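Local coordinates for AlkD2 (Streptococcus mutans, PDB 6M9M), which binds inosine-5'-monophosphate and belongs to the HEAT-like repeat family of DNA glycosylases, though its own cellular function remains unknown, at residues F95-C99 against I110-W114; T127-W133 against S164-A168. One frame throughout, in Å; residues are numbered along the deposited sequence. Where two conformers were deposited one is given.

Contact 1: F95-C99 against I110-W114; sequences FDEFC and IIDEW
F95 reaches from helix 85-102 across to helix 108-115 and slides its ring past the indole of W114, the two side chains running in opposite directions. Its CG lies anti to the backbone N (chi1 -177°), which carries the ring away from its own helix and over the indole. Followed outward, CB comes first to the far rim of the six-membered ring, 4.0 Å from CZ3 of W114. CG sits by CZ3 and CE3, and CD1 then hangs over the centre of the six-membered ring of W114, 3.3 Å above its plane. CE1 makes the closest approach, 3.4 Å to CD2 of W114; at the edge of the phenyl ring, in its plane, CG2 of I110 meets CE1. CZ at the tip reaches the CA of I111 and, from CE2 round to CZ, the ring brushes CG1 of the same residue. The F95 ring and the six-membered ring of W114 form an oblique pair, their planes 31° apart. This is the packing of an antiparallel helical pair in a HEAT-like repeat protein: the axes of the two short segments come within 11.7 Å at 156°, a gap filled by aromatic and branched side chains. F98 adds a second apolar contact, its CE2 3.8 Å from CG2 of I110, with the two side chains crossing at about a right angle. On the other flank, SG of C99 rests 3.8 Å from CG1 of I111. Beyond the pair, L72 of helix 69-79 touches F98, I110 and W114, and A126 of helix 120-129 packs against both F95 and W114.

Contact 2: T127-W133 against S164-A168; sequences TEGLRIW and SVGNA
S164 turns its OG anti to its own backbone N (chi1 -177°), while E128 bends at chi2 (74°) to bring its carboxylate round to meet it. OE1 of E128 accepts the S164 hydroxyl on its anti lone pair, at 2.8 Å. OG of S164 also lies 2.8 Å from OG1 of T127, a hydrogen bond whose proton is not settled, since T127 OG1 also has the carbonyl of R124 as a partner. T127 and S164 each have two conformers, and these hydroxyl bonds hold in the one described; there the serine hydroxyl sits between a threonine and a glutamate of successive residues. OE1 of E128 is gripped again by NH1 of R131, 3.2 Å away in a salt bridge, on the syn side but 27° out of the carboxylate plane; the oxygen lies in the guanidinium plane. The face of that guanidinium rests on helix 159-175, with CB of N167 3.3 Å above its plane and off toward the rim, and its NE makes a salt bridge to D171. Further back, CG of R131 packs on the CB of A168, 3.9 Å away. NE1 of W133 donates to O of T127 at 3.0 Å, the oxygen lying close to the indole plane, which ties W133 back to T127. A water accepts from N of W133 and donates to O of A168. The side chain of E128 lies about 8 Å from the bound inosinic acid, and the whole is a junction between helices of the HEAT-like repeat fold.

In the fold
Both segments of contact 1 precede those of contact 2 in the chain, and the centres of the two contacts are 13 Å apart. Contact 1 joins helix 85-102 to helix 108-115; contact 2 joins the end of helix 120-129 and the loop after it to helix 159-175. Helix 120-129 comes directly after helix 108-115. The two contacts touch through L130, whose methyls meet F95 and I111, and through W133, whose ring reaches I111. The result is continuous packing through the middle of the all-helical chain. Contact 1 is away from the inosinic acid site, whereas contact 2 comes nearer to it, without E128 being among the residues known to bind it.

Contact 1: F95-C99 against I110-W114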
loop_
_atom_site.group_PDB
_atom_site.type_symbol
_atom_site.label_atom_id
_atom_site.label_comp_id
_atom_site.label_asym_id
_atom_site.label_seq_id
_atom_site.Cartn_x
_atom_site.Cartn_y
_atom_site.Cartn_z
ATOM N N PHE A 95 3.839 1.506 -2.389
ATOM C CA PHE A 95 4.418 0.246 -1.957
ATOM C C PHE A 95 4.221 -0.831 -3.020
ATOM O O PHE A 95 5.143 -1.599 -3.317
ATOM C CB PHE A 95 3.823 -0.193 -0.609
ATOM C CG PHE A 95 4.461 -1.447 -0.103
ATOM C CD1 PHE A 95 5.762 -1.412 0.347
ATOM C CD2 PHE A 95 3.816 -2.666 -0.180
ATOM C CE1 PHE A 95 6.419 -2.557 0.739
ATOM C CE2 PHE A 95 4.478 -3.823 0.222
ATOM C CZ PHE A 95 5.774 -3.766 0.675
ATOM N N ASP A 96 3.031 -0.897 -3.621
ATOM C CA ASP A 96 2.825 -1.842 -4.717
ATOM C C ASP A 96 3.790 -1.559 -5.859
ATOM O O ASP A 96 4.287 -2.488 -6.506
ATOM C CB ASP A 96 1.369 -1.770 -5.186
ATOM C CG ASP A 96 0.992 -2.876 -6.131
ATOM O OD1 ASP A 96 1.385 -4.031 -5.892
ATOM O OD2 ASP A 96 0.248 -2.587 -7.092
ATOM N N GLU A 97 4.050 -0.277 -6.134
ATOM C CA GLU A 97 4.997 0.104 -7.184
ATOM C C GLU A 97 6.391 -0.437 -6.889
ATOM O O GLU A 97 7.073 -0.952 -7.783
ATOM C CB GLU A 97 5.015 1.625 -7.338
ATOM C CG GLU A 97 5.955 2.158 -8.394
ATOM C CD GLU A 97 5.548 1.813 -9.796
ATOM O OE1 GLU A 97 4.331 1.657 -10.024
ATOM O OE2 GLU A 97 6.444 1.726 -10.672
ATOM N N PHE A 98 6.852 -0.294 -5.647
ATOM C CA PHE A 98 8.135 -0.877 -5.267
ATOM C C PHE A 98 8.160 -2.374 -5.582
ATOM O O PHE A 98 9.112 -2.891 -6.191
ATOM C CB PHE A 98 8.411 -0.686 -3.766
ATOM C CG PHE A 98 9.555 -1.536 -3.298
ATOM C CD1 PHE A 98 10.847 -1.213 -3.642
ATOM C CD2 PHE A 98 9.339 -2.713 -2.594
ATOM C CE1 PHE A 98 11.905 -2.012 -3.283
ATOM C CE2 PHE A 98 10.401 -3.522 -2.249
ATOM C CZ PHE A 98 11.687 -3.162 -2.584
ATOM N N CYS A 99 7.109 -3.093 -5.158
ATOM C CA CYS A 99 7.086 -4.545 -5.324
ATOM C C CYS A 99 7.052 -4.930 -6.796
ATOM O O CYS A 99 7.711 -5.891 -7.205
ATOM C CB CYS A 99 5.890 -5.144 -4.585
ATOM S SG CYS A 99 5.935 -4.994 -2.794
ATOM N N ILE A 110 10.690 -7.610 2.106
ATOM C CA ILE A 110 10.195 -6.272 2.402
ATOM C C ILE A 110 8.706 -6.309 2.724
ATOM O O ILE A 110 8.243 -5.631 3.645
ATOM C CB ILE A 110 10.509 -5.332 1.225
ATOM C CG1 ILE A 110 12.003 -5.273 0.936
ATOM C CG2 ILE A 110 9.941 -3.961 1.482
ATOM C CD1 ILE A 110 12.832 -4.852 2.063
ATOM N N ILE A 111 7.932 -7.071 1.952
ATOM C CA ILE A 111 6.528 -7.285 2.275
ATOM C C ILE A 111 6.405 -7.760 3.721
ATOM O O ILE A 111 5.620 -7.220 4.515
ATOM C CB ILE A 111 5.905 -8.268 1.270
ATOM C CG1 ILE A 111 5.869 -7.647 -0.135
ATOM C CG2 ILE A 111 4.505 -8.666 1.704
ATOM C CD1 ILE A 111 5.573 -8.631 -1.233
ATOM N N ASP A 112 7.203 -8.759 4.097
ATOM C CA ASP A 112 7.105 -9.299 5.450
ATOM C C ASP A 112 7.497 -8.253 6.487
ATOM O O ASP A 112 6.889 -8.167 7.558
ATOM C CB ASP A 112 7.955 -10.571 5.548
ATOM C CG ASP A 112 7.357 -11.720 4.741
ATOM O OD1 ASP A 112 6.134 -11.680 4.505
ATOM O OD2 ASP A 112 8.086 -12.649 4.329
ATOM N N GLU A 113 8.509 -7.446 6.190
ATOM C CA GLU A 113 8.912 -6.376 7.099
ATOM C C GLU A 113 7.789 -5.365 7.304
ATOM O O GLU A 113 7.486 -4.979 8.436
ATOM C CB GLU A 113 10.160 -5.724 6.514
ATOM C CG GLU A 113 10.743 -4.571 7.244
ATOM C CD GLU A 113 12.052 -4.145 6.577
ATOM O OE1 GLU A 113 12.015 -3.275 5.686
ATOM O OE2 GLU A 113 13.111 -4.717 6.905
ATOM N N TRP A 114 7.134 -4.938 6.223
ATOM C CA TRP A 114 6.056 -3.964 6.373
ATOM C C TRP A 114 4.871 -4.561 7.127
ATOM O O TRP A 114 4.254 -3.882 7.953
ATOM C CB TRP A 114 5.627 -3.426 5.010
ATOM C CG TRP A 114 6.558 -2.402 4.411
ATOM C CD1 TRP A 114 7.919 -2.467 4.296
ATOM C CD2 TRP A 114 6.171 -1.139 3.856
ATOM N NE1 TRP A 114 8.397 -1.329 3.693
ATOM C CE2 TRP A 114 7.346 -0.497 3.411
ATOM C CE3 TRP A 114 4.943 -0.493 3.694
ATOM C CZ2 TRP A 114 7.327 0.763 2.812
ATOM C CZ3 TRP A 114 4.919 0.749 3.086
ATOM C CH2 TRP A 114 6.108 1.374 2.666
#

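Contact 2: T127-W133 against S164-A168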
loop_
_atom_site.group_PDB
_atom_site.type_symbol
_atom_site.label_atom_id
_atom_site.label_comp_id
_atom_site.label_asym_id
_atom_site.label_seq_id
_atom_site.Cartn_x
_atom_site.Cartn_y
_atom_site.Cartn_z
ATOM N N THR A 127 -0.931 -4.536 3.150
ATOM C CA THR A 127 -2.090 -5.397 2.941
ATOM C C THR A 127 -2.985 -4.845 1.844
ATOM O O THR A 127 -3.455 -5.595 0.984
ATOM C CB THR A 127 -2.890 -5.617 4.236
ATOM O OG1 THR A 127 -3.407 -4.377 4.737
ATOM C CG2 THR A 127 -2.031 -6.307 5.300
ATOM N N GLU A 128 -3.252 -3.541 1.872
ATOM C CA GLU A 128 -4.154 -2.921 0.910
ATOM C C GLU A 128 -3.504 -2.731 -0.446
ATOM O O GLU A 128 -4.142 -2.938 -1.484
ATOM C CB GLU A 128 -4.625 -1.569 1.443
ATOM C CG GLU A 128 -5.702 -0.896 0.606
ATOM C CD GLU A 128 -7.084 -1.525 0.728
ATOM O OE1 GLU A 128 -7.309 -2.360 1.645
ATOM O OE2 GLU A 128 -7.945 -1.151 -0.086
ATOM N N GLY A 129 -2.240 -2.325 -0.464
ATOM C CA GLY A 129 -1.603 -1.968 -1.720
ATOM C C GLY A 129 -1.457 -3.123 -2.685
ATOM O O GLY A 129 -1.484 -2.923 -3.895
ATOM N N LEU A 130 -1.326 -4.344 -2.173
ATOM C CA LEU A 130 -1.185 -5.517 -3.023
ATOM C C LEU A 130 -2.526 -6.112 -3.460
ATOM O O LEU A 130 -2.538 -7.049 -4.267
ATOM C CB LEU A 130 -0.312 -6.576 -2.346
ATOM C CG LEU A 130 1.196 -6.420 -2.577
ATOM C CD1 LEU A 130 1.725 -5.125 -1.984
ATOM C CD2 LEU A 130 1.923 -7.641 -2.023
ATOM N N ARG A 131 -3.660 -5.601 -2.966
ATOM C CA ARG A 131 -4.948 -6.143 -3.409
ATOM C C ARG A 131 -5.139 -5.856 -4.899
ATOM O O ARG A 131 -4.812 -4.761 -5.376
ATOM C CB ARG A 131 -6.078 -5.482 -2.622
ATOM C CG ARG A 131 -6.116 -5.851 -1.137
ATOM C CD ARG A 131 -7.231 -5.109 -0.409
ATOM N NE ARG A 131 -8.524 -5.538 -0.924
ATOM C CZ ARG A 131 -9.667 -4.923 -0.685
ATOM N NH1 ARG A 131 -9.685 -3.851 0.091
ATOM N NH2 ARG A 131 -10.785 -5.399 -1.210
ATOM N N ILE A 132 -5.655 -6.829 -5.659
ATOM C CA ILE A 132 -5.938 -8.210 -5.264
ATOM C C ILE A 132 -4.635 -9.003 -5.301
ATOM O O ILE A 132 -3.962 -9.054 -6.337
ATOM C CB ILE A 132 -6.991 -8.801 -6.232
ATOM C CG1 ILE A 132 -8.292 -8.009 -6.105
ATOM C CG2 ILE A 132 -7.157 -10.282 -5.969
ATOM C CD1 ILE A 132 -9.351 -8.324 -7.173
ATOM N N TRP A 133 -4.244 -9.612 -4.180
ATOM C CA TRP A 133 -2.888 -10.144 -4.082
ATOM C C TRP A 133 -2.639 -11.214 -5.142
ATOM O O TRP A 133 -1.568 -11.257 -5.746
ATOM C CB TRP A 133 -2.618 -10.746 -2.710
ATOM C CG TRP A 133 -2.320 -9.818 -1.571
ATOM C CD1 TRP A 133 -3.081 -8.770 -1.110
ATOM C CD2 TRP A 133 -1.192 -9.909 -0.699
ATOM N NE1 TRP A 133 -2.482 -8.205 0.002
ATOM C CE2 TRP A 133 -1.313 -8.880 0.258
ATOM C CE3 TRP A 133 -0.082 -10.757 -0.638
ATOM C CZ2 TRP A 133 -0.380 -8.691 1.262
ATOM C CZ3 TRP A 133 0.849 -10.562 0.361
ATOM C CH2 TRP A 133 0.688 -9.533 1.300
ATOM N N SER A 164 -8.743 -4.118 5.919
ATOM C CA SER A 164 -7.950 -4.466 4.741
ATOM C C SER A 164 -7.627 -5.958 4.703
ATOM O O SER A 164 -7.700 -6.587 3.645
ATOM C CB SER A 164 -6.699 -3.600 4.746
ATOM O OG SER A 164 -5.901 -3.819 3.624
ATOM N N VAL A 165 -7.306 -6.541 5.852
ATOM C CA VAL A 165 -7.018 -7.972 5.943
ATOM C C VAL A 165 -8.230 -8.788 5.521
ATOM O O VAL A 165 -8.132 -9.687 4.683
ATOM C CB VAL A 165 -6.591 -8.317 7.383
ATOM C CG1 VAL A 165 -6.519 -9.820 7.607
ATOM C CG2 VAL A 165 -5.259 -7.678 7.714
ATOM N N GLY A 166 -9.386 -8.500 6.111
ATOM C CA GLY A 166 -10.567 -9.269 5.782
ATOM C C GLY A 166 -10.977 -9.131 4.330
ATOM O O GLY A 166 -11.356 -10.108 3.686
ATOM N N ASN A 167 -10.917 -7.912 3.796
ATOM C CA ASN A 167 -11.268 -7.711 2.396
ATOM C C ASN A 167 -10.229 -8.288 1.446
ATOM O O ASN A 167 -10.594 -8.729 0.350
ATOM C CB ASN A 167 -11.523 -6.234 2.147
ATOM C CG ASN A 167 -12.870 -5.792 2.691
ATOM O OD1 ASN A 167 -13.875 -6.455 2.483
ATOM N ND2 ASN A 167 -12.882 -4.708 3.435
ATOM N N ALA A 168 -8.949 -8.320 1.844
ATOM C CA ALA A 168 -7.937 -8.951 1.000
ATOM C C ALA A 168 -8.169 -10.455 0.886
ATOM O O ALA A 168 -7.985 -11.038 -0.192
ATOM C CB ALA A 168 -6.539 -8.635 1.523
HETATM O O HOH W 1 -6.364 -9.433 -2.088
#